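Local coordinates for protein cadherin-23 (PDB 5VH2) that probably mediates calcium-dependent cell adhesion and force transmission in hearing, as a chain of extracellular cadherin repeats stiffened by bound calcium ions, at residues 4-15 with 27-37. The protein carries 1 engineered substitution. Residues are numbered along the deposited sequence; the frame is centred on the assembly and turned at random.
With CA (calcium ion), chain E.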
ATOM      1  N   GLU A   4      41.694 -12.389 -16.710  1.00 28.34           N
ATOM      2  CA  GLU A   4      40.297 -12.866 -16.582  1.00 27.34           C
ATOM      3  C   GLU A   4      39.283 -11.736 -16.305  1.00 26.29           C
ATOM      4  O   GLU A   4      39.641 -10.606 -15.969  1.00 26.35           O
ATOM      5  CB  GLU A   4      40.172 -13.931 -15.480  1.00 27.63           C
ATOM      6  CG  GLU A   4      40.376 -13.376 -14.088  1.00 27.73           C
ATOM      7  CD  GLU A   4      40.863 -14.388 -13.115  1.00 28.53           C
ATOM      8  OE1 GLU A   4      40.255 -14.439 -12.019  1.00 28.17           O
ATOM      9  OE2 GLU A   4      41.850 -15.100 -13.448  1.00 29.56           O
ATOM     10  N   ALA A   5      38.015 -12.070 -16.452  1.00 25.43           N
ATOM     11  CA  ALA A   5      36.945 -11.116 -16.223  1.00 24.50           C
ATOM     12  C   ALA A   5      36.319 -11.395 -14.856  1.00 24.26           C
ATOM     13  O   ALA A   5      36.500 -12.474 -14.292  1.00 24.67           O
ATOM     14  CB  ALA A   5      35.890 -11.212 -17.311  1.00 23.75           C
ATOM     15  N   PRO A   6      35.582 -10.402 -14.327  1.00 23.65           N
ATOM     16  CA  PRO A   6      34.932 -10.533 -13.022  1.00 23.40           C
ATOM     17  C   PRO A   6      33.797 -11.537 -13.045  1.00 22.95           C
ATOM     18  O   PRO A   6      33.032 -11.593 -14.006  1.00 22.45           O
ATOM     19  CB  PRO A   6      34.371  -9.122 -12.733  1.00 22.88           C
ATOM     20  CG  PRO A   6      35.085  -8.228 -13.677  1.00 23.10           C
ATOM     21  CD  PRO A   6      35.314  -9.077 -14.913  1.00 23.23           C
ATOM     22  N   VAL A   7      33.710 -12.313 -11.978  1.00 23.20           N
ATOM     23  CA  VAL A   7      32.612 -13.240 -11.784  1.00 22.88           C
ATOM     24  C   VAL A   7      31.947 -12.862 -10.459  1.00 22.62           C
ATOM     25  O   VAL A   7      32.629 -12.806  -9.423  1.00 23.09           O
ATOM     26  CB  VAL A   7      33.136 -14.676 -11.689  1.00 23.59           C
ATOM     27  CG1 VAL A   7      31.987 -15.650 -11.501  1.00 23.35           C
ATOM     28  CG2 VAL A   7      33.945 -15.010 -12.933  1.00 23.99           C
ATOM     29  N   PHE A   8      30.637 -12.570 -10.501  1.00 21.93           N
ATOM     30  CA  PHE A   8      29.854 -12.354  -9.296  1.00 21.72           C
ATOM     31  C   PHE A   8      29.783 -13.638  -8.484  1.00 22.16           C
ATOM     32  O   PHE A   8      29.942 -14.726  -9.014  1.00 22.47           O
ATOM     33  CB  PHE A   8      28.435 -11.858  -9.632  1.00 21.01           C
ATOM     34  CG  PHE A   8      28.390 -10.405 -10.039  1.00 20.65           C
ATOM     35  CD1 PHE A   8      28.267  -9.399  -9.093  1.00 20.59           C
ATOM     36  CD2 PHE A   8      28.482 -10.047 -11.372  1.00 20.45           C
ATOM     37  CE1 PHE A   8      28.217  -8.062  -9.477  1.00 20.37           C
ATOM     38  CE2 PHE A   8      28.426  -8.716 -11.764  1.00 20.20           C
ATOM     39  CZ  PHE A   8      28.303  -7.719 -10.813  1.00 20.19           C
ATOM     40  N   THR A   9      29.566 -13.513  -7.173  1.00 22.25           N
ATOM     41  CA  THR A   9      29.399 -14.710  -6.322  1.00 22.70           C
ATOM     42  C   THR A   9      28.066 -15.405  -6.518  1.00 22.41           C
ATOM     43  O   THR A   9      27.898 -16.512  -6.045  1.00 22.85           O
ATOM     44  CB  THR A   9      29.541 -14.408  -4.838  1.00 22.93           C
ATOM     45  OG1 THR A   9      28.510 -13.500  -4.445  1.00 22.35           O
ATOM     46  CG2 THR A   9      30.883 -13.812  -4.556  1.00 23.35           C
ATOM     47  N   GLN A  10      27.102 -14.747  -7.153  1.00 21.75           N
ATOM     48  CA  GLN A  10      25.805 -15.397  -7.486  1.00 21.52           C
ATOM     49  C   GLN A  10      25.308 -14.945  -8.869  1.00 20.98           C
ATOM     50  O   GLN A  10      25.529 -13.782  -9.238  1.00 20.63           O
ATOM     51  CB  GLN A  10      24.741 -15.081  -6.426  1.00 21.34           C
ATOM     52  CG  GLN A  10      24.967 -15.758  -5.106  1.00 21.89           C
ATOM     53  CD  GLN A  10      23.863 -15.488  -4.116  1.00 21.77           C
ATOM     54  OE1 GLN A  10      24.000 -14.652  -3.219  1.00 21.71           O
ATOM     55  NE2 GLN A  10      22.796 -16.292  -4.205  1.00 21.84           N
ATOM     56  N   GLN A  11      24.657 -15.851  -9.615  1.00 20.98           N
ATOM     57  CA  GLN A  11      24.025 -15.529 -10.903  1.00 20.50           C
ATOM     58  C   GLN A  11      22.796 -14.608 -10.755  1.00 19.99           C
ATOM     59  O   GLN A  11      22.656 -13.626 -11.487  1.00 19.58           O
ATOM     60  CB  GLN A  11      23.623 -16.809 -11.646  1.00 20.72           C
ATOM     61  CG  GLN A  11      24.776 -17.417 -12.416  1.00 21.10           C
ATOM     62  CD  GLN A  11      24.335 -18.437 -13.452  1.00 21.22           C
ATOM     63  OE1 GLN A  11      24.209 -19.593 -13.122  1.00 21.74           O
ATOM     64  NE2 GLN A  11      24.178 -18.030 -14.714  1.00 20.82           N
ATOM     65  N   GLN A  12      21.890 -14.988  -9.854  1.00 20.11           N
ATOM     66  CA  GLN A  12      20.763 -14.131  -9.466  1.00 19.80           C
ATOM     67  C   GLN A  12      20.841 -13.926  -7.958  1.00 20.04           C
ATOM     68  O   GLN A  12      20.829 -14.899  -7.190  1.00 20.47           O
ATOM     69  CB  GLN A  12      19.401 -14.732  -9.849  1.00 19.78           C
ATOM     70  CG  GLN A  12      18.246 -13.754  -9.646  1.00 19.51           C
ATOM     71  CD  GLN A  12      16.859 -14.419  -9.690  1.00 19.67           C
ATOM     72  OE1 GLN A  12      16.368 -14.863 -10.749  1.00 19.60           O
ATOM     73  NE2 GLN A  12      16.231 -14.504  -8.541  1.00 19.95           N
ATOM     74  N   TYR A  13      20.950 -12.663  -7.540  1.00 19.82           N
ATOM     75  CA  TYR A  13      20.812 -12.337  -6.124  1.00 20.01           C
ATOM     76  C   TYR A  13      19.334 -12.145  -5.782  1.00 19.94           C
ATOM     77  O   TYR A  13      18.529 -11.768  -6.661  1.00 19.67           O
ATOM     78  CB  TYR A  13      21.599 -11.080  -5.779  1.00 19.91           C
ATOM     79  CG  TYR A  13      23.109 -11.227  -5.849  1.00 20.13           C
ATOM     80  CD1 TYR A  13      23.804 -11.011  -7.032  1.00 19.99           C
ATOM     81  CD2 TYR A  13      23.851 -11.527  -4.703  1.00 20.54           C
ATOM     82  CE1 TYR A  13      25.197 -11.097  -7.082  1.00 20.30           C
ATOM     83  CE2 TYR A  13      25.238 -11.643  -4.730  1.00 20.86           C
ATOM     84  CZ  TYR A  13      25.911 -11.412  -5.917  1.00 20.75           C
ATOM     85  OH  TYR A  13      27.288 -11.486  -5.931  1.00 21.15           O
ATOM     86  N   ASN A  14      18.994 -12.387  -4.520  1.00 20.26           N
ATOM     87  CA  ASN A  14      17.615 -12.328  -4.053  1.00 20.35           C
ATOM     88  C   ASN A  14      17.484 -11.500  -2.805  1.00 20.47           C
ATOM     89  O   ASN A  14      18.137 -11.779  -1.786  1.00 20.75           O
ATOM     90  CB  ASN A  14      17.078 -13.717  -3.728  1.00 20.77           C
ATOM     91  CG  ASN A  14      16.774 -14.521  -4.960  1.00 20.72           C
ATOM     92  OD1 ASN A  14      16.295 -13.993  -5.957  1.00 20.37           O
ATOM     93  ND2 ASN A  14      17.040 -15.812  -4.894  1.00 21.12           N
ATOM     94  N   ARG A  15      16.614 -10.497  -2.878  1.00 20.32           N
ATOM     95  CA  ARG A  15      16.098  -9.854  -1.678  1.00 20.55           C
ATOM     96  C   ARG A  15      14.567  -9.909  -1.650  1.00 20.75           C
ATOM     97  O   ARG A  15      13.901  -9.201  -2.420  1.00 20.58           O
ATOM     98  CB  ARG A  15      16.551  -8.401  -1.624  1.00 20.36           C
ATOM     99  CG  ARG A  15      15.974  -7.619  -0.439  1.00 20.64           C
ATOM    100  CD  ARG A  15      16.286  -8.289   0.885  1.00 20.98           C
ATOM    101  NE  ARG A  15      15.684  -7.600   2.010  1.00 21.28           N
ATOM    102  CZ  ARG A  15      16.125  -6.454   2.521  1.00 21.29           C
ATOM    103  NH1 ARG A  15      15.507  -5.936   3.580  1.00 21.63           N
ATOM    104  NH2 ARG A  15      17.115  -5.783   1.947  1.00 21.03           N
ATOM    105  N   SER A  27      19.341  -0.308   2.955  1.00 21.52           N
ATOM    106  CA  SER A  27      20.185  -1.334   2.350  1.00 21.23           C
ATOM    107  C   SER A  27      19.307  -2.428   1.736  1.00 20.98           C
ATOM    108  O   SER A  27      18.414  -2.970   2.409  1.00 21.13           O
ATOM    109  CB  SER A  27      21.097  -1.922   3.430  1.00 21.43           C
ATOM    110  OG  SER A  27      22.019  -0.940   3.886  1.00 21.68           O
ATOM    111  N   VAL A  28      19.568  -2.738   0.474  1.00 20.68           N
ATOM    112  CA  VAL A  28      18.779  -3.722  -0.259  1.00 20.46           C
ATOM    113  C   VAL A  28      19.486  -5.084  -0.325  1.00 20.40           C
ATOM    114  O   VAL A  28      18.944  -6.091   0.143  1.00 20.52           O
ATOM    115  CB  VAL A  28      18.465  -3.197  -1.660  1.00 20.21           C
ATOM    116  CG1 VAL A  28      17.637  -4.169  -2.483  1.00 20.01           C
ATOM    117  CG2 VAL A  28      17.765  -1.867  -1.525  1.00 20.41           C
ATOM    118  N   ILE A  29      20.688  -5.099  -0.889  1.00 20.30           N
ATOM    119  CA  ILE A  29      21.522  -6.290  -0.920  1.00 20.37           C
ATOM    120  C   ILE A  29      22.924  -5.888  -1.370  1.00 20.40           C
ATOM    121  O   ILE A  29      23.073  -4.876  -2.051  1.00 20.27           O
ATOM    122  CB  ILE A  29      20.951  -7.374  -1.887  1.00 20.18           C
ATOM    123  CG1 ILE A  29      21.797  -8.656  -1.825  1.00 20.38           C
ATOM    124  CG2 ILE A  29      20.888  -6.846  -3.318  1.00 19.85           C
ATOM    125  CD1 ILE A  29      21.058  -9.885  -2.233  1.00 20.39           C
ATOM    126  N   VAL A  30      23.936  -6.672  -0.999  1.00 20.66           N
ATOM    127  CA  VAL A  30      25.307  -6.412  -1.456  1.00 20.80           C
ATOM    128  C   VAL A  30      25.753  -7.413  -2.515  1.00 20.76           C
ATOM    129  O   VAL A  30      25.697  -8.642  -2.289  1.00 20.92           O
ATOM    130  CB  VAL A  30      26.333  -6.391  -0.311  1.00 21.26           C
ATOM    131  CG1 VAL A  30      26.359  -7.717   0.461  1.00 21.54           C
ATOM    132  CG2 VAL A  30      27.708  -5.991  -0.856  1.00 21.49           C
ATOM    133  N   VAL A  31      26.189  -6.880  -3.662  1.00 20.61           N
ATOM    134  CA  VAL A  31      26.754  -7.752  -4.701  1.00 20.64           C
ATOM    135  C   VAL A  31      28.276  -7.771  -4.584  1.00 21.12           C
ATOM    136  O   VAL A  31      28.884  -6.891  -3.967  1.00 21.35           O
ATOM    137  CB  VAL A  31      26.317  -7.365  -6.149  1.00 20.25           C
ATOM    138  CG1 VAL A  31      24.806  -7.496  -6.298  1.00 19.87           C
ATOM    139  CG2 VAL A  31      26.769  -5.960  -6.517  1.00 20.24           C
ATOM    140  N   ARG A  32      28.868  -8.780  -5.191  1.00 21.33           N
ATOM    141  CA  ARG A  32      30.310  -8.934  -5.144  1.00 21.90           C
ATOM    142  C   ARG A  32      30.811  -9.749  -6.338  1.00 22.04           C
ATOM    143  O   ARG A  32      30.350 -10.887  -6.566  1.00 22.02           O
ATOM    144  CB  ARG A  32      30.766  -9.584  -3.826  1.00 22.41           C
ATOM    145  CG  ARG A  32      32.208  -9.203  -3.554  1.00 23.03           C
ATOM    146  CD  ARG A  32      32.941 -10.005  -2.504  1.00 23.70           C
ATOM    147  NE  ARG A  32      34.365  -9.901  -2.810  1.00 24.35           N
ATOM    148  CZ  ARG A  32      35.325 -10.590  -2.191  1.00 25.13           C
ATOM    149  NH1 ARG A  32      35.031 -11.490  -1.236  1.00 25.36           N
ATOM    150  NH2 ARG A  32      36.589 -10.434  -2.588  1.00 25.77           N
ATOM    151  N   ALA A  33      31.719  -9.136  -7.103  1.00 22.23           N
ATOM    152  CA  ALA A  33      32.380  -9.816  -8.195  1.00 22.49           C
ATOM    153  C   ALA A  33      33.859  -9.807  -7.929  1.00 23.27           C
ATOM    154  O   ALA A  33      34.433  -8.774  -7.639  1.00 23.46           O
ATOM    155  CB  ALA A  33      32.079  -9.163  -9.532  1.00 22.06           C
ATOM    156  N   THR A  34      34.469 -10.975  -8.033  1.00 23.82           N
ATOM    157  CA  THR A  34      35.873 -11.149  -7.779  1.00 24.71           C
ATOM    158  C   THR A  34      36.590 -11.213  -9.128  1.00 25.00           C
ATOM    159  O   THR A  34      36.062 -11.768 -10.106  1.00 24.67           O
ATOM    160  CB  THR A  34      36.098 -12.413  -6.958  1.00 25.28           C
ATOM    161  OG1 THR A  34      35.278 -13.452  -7.499  1.00 25.01           O
ATOM    162  CG2 THR A  34      35.661 -12.173  -5.558  1.00 25.16           C
ATOM    163  N   ASP A  35      37.772 -10.597  -9.148  1.00 25.63           N
ATOM    164  CA  ASP A  35      38.690 -10.633 -10.283  1.00 26.14           C
ATOM    165  C   ASP A  35      40.079 -10.841  -9.695  1.00 27.27           C
ATOM    166  O   ASP A  35      40.470 -10.128  -8.794  1.00 27.51           O
ATOM    167  CB  ASP A  35      38.586  -9.327 -11.051  1.00 25.75           C
ATOM    168  CG  ASP A  35      39.210  -9.400 -12.425  1.00 26.08           C
ATOM    169  OD1 ASP A  35      40.253 -10.052 -12.629  1.00 26.96           O
ATOM    170  OD2 ASP A  35      38.710  -8.716 -13.313  1.00 25.55           O
ATOM    171  N   LYS A  36      40.765 -11.887 -10.138  1.00 28.00           N
ATOM    172  CA  LYS A  36      42.008 -12.311  -9.463  1.00 29.19           C
ATOM    173  C   LYS A  36      43.243 -11.912 -10.261  1.00 30.04           C
ATOM    174  O   LYS A  36      44.344 -12.262  -9.893  1.00 31.15           O
ATOM    175  CB  LYS A  36      41.994 -13.812  -9.166  1.00 29.67           C
ATOM    176  CG  LYS A  36      40.764 -14.237  -8.331  1.00 28.92           C
ATOM    177  CD  LYS A  36      40.687 -15.685  -7.876  1.00 29.46           C
ATOM    178  CE  LYS A  36      41.263 -16.688  -8.865  1.00 30.20           C
ATOM    179  NZ  LYS A  36      40.671 -16.639 -10.238  1.00 29.53           N
ATOM    180  N   ASP A  37      43.053 -11.090 -11.288  1.00 29.57           N
ATOM    181  CA  ASP A  37      44.130 -10.254 -11.823  1.00 30.29           C
ATOM    182  C   ASP A  37      44.601  -9.296 -10.777  1.00 30.61           C
ATOM    183  O   ASP A  37      43.803  -8.811  -9.985  1.00 29.88           O
ATOM    184  CB  ASP A  37      43.625  -9.411 -12.989  1.00 29.59           C
ATOM    185  CG  ASP A  37      43.100 -10.261 -14.133  1.00 29.22           C
ATOM    186  OD1 ASP A  37      43.424 -11.454 -14.141  1.00 29.76           O
ATOM    187  OD2 ASP A  37      42.325  -9.786 -14.980  1.00 28.41           O
TER
HETATM  188 CA    CA E1401      40.626  -8.709 -15.458  1.00 26.83          CA
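Val31 and Ala33 each put a methyl on an aromatic ring of the facing segment. Ala33 CB sits over the centre of the Phe8 ring, 3.8 Å from its centroid, while Val31 CG1 lies over one face of Tyr13, offset toward the rim; Gln10 CB covers the opposite face. Tyr13 OH accepts from Arg32 N and shares a 2.8 Å hydrogen bond with Thr9 OG1. Between the rings and the metal, Val7 and Thr34 form an antiparallel hydrogen-bonded pair. In this cadherin repeat, a Greek-key beta sandwich, strand 7-8 edges one sheet beside 27-34, then the chain crosses to the other sheet as strand 12-19, beside 94-104. Arg15, bent at chi2 (56°), gives its NH2 to both Ser27 O and Val28 O, close to the guanidinium plane. At the other end calcium is bound by Glu4 O, Asp37 OD2 (2.1 Å) and, at a longer 2.9 Å, Asp35 OD2, with Gly41 and Asp87 completing the site. Glu4 N donates almost straight (172°) to the syn lone pair of Asp37 OD2, and Lys36 NZ salt-bridges Glu4 OE1 at 2.9 Å, also syn, while Lys36 N meets that oxygen from above the carboxylate plane.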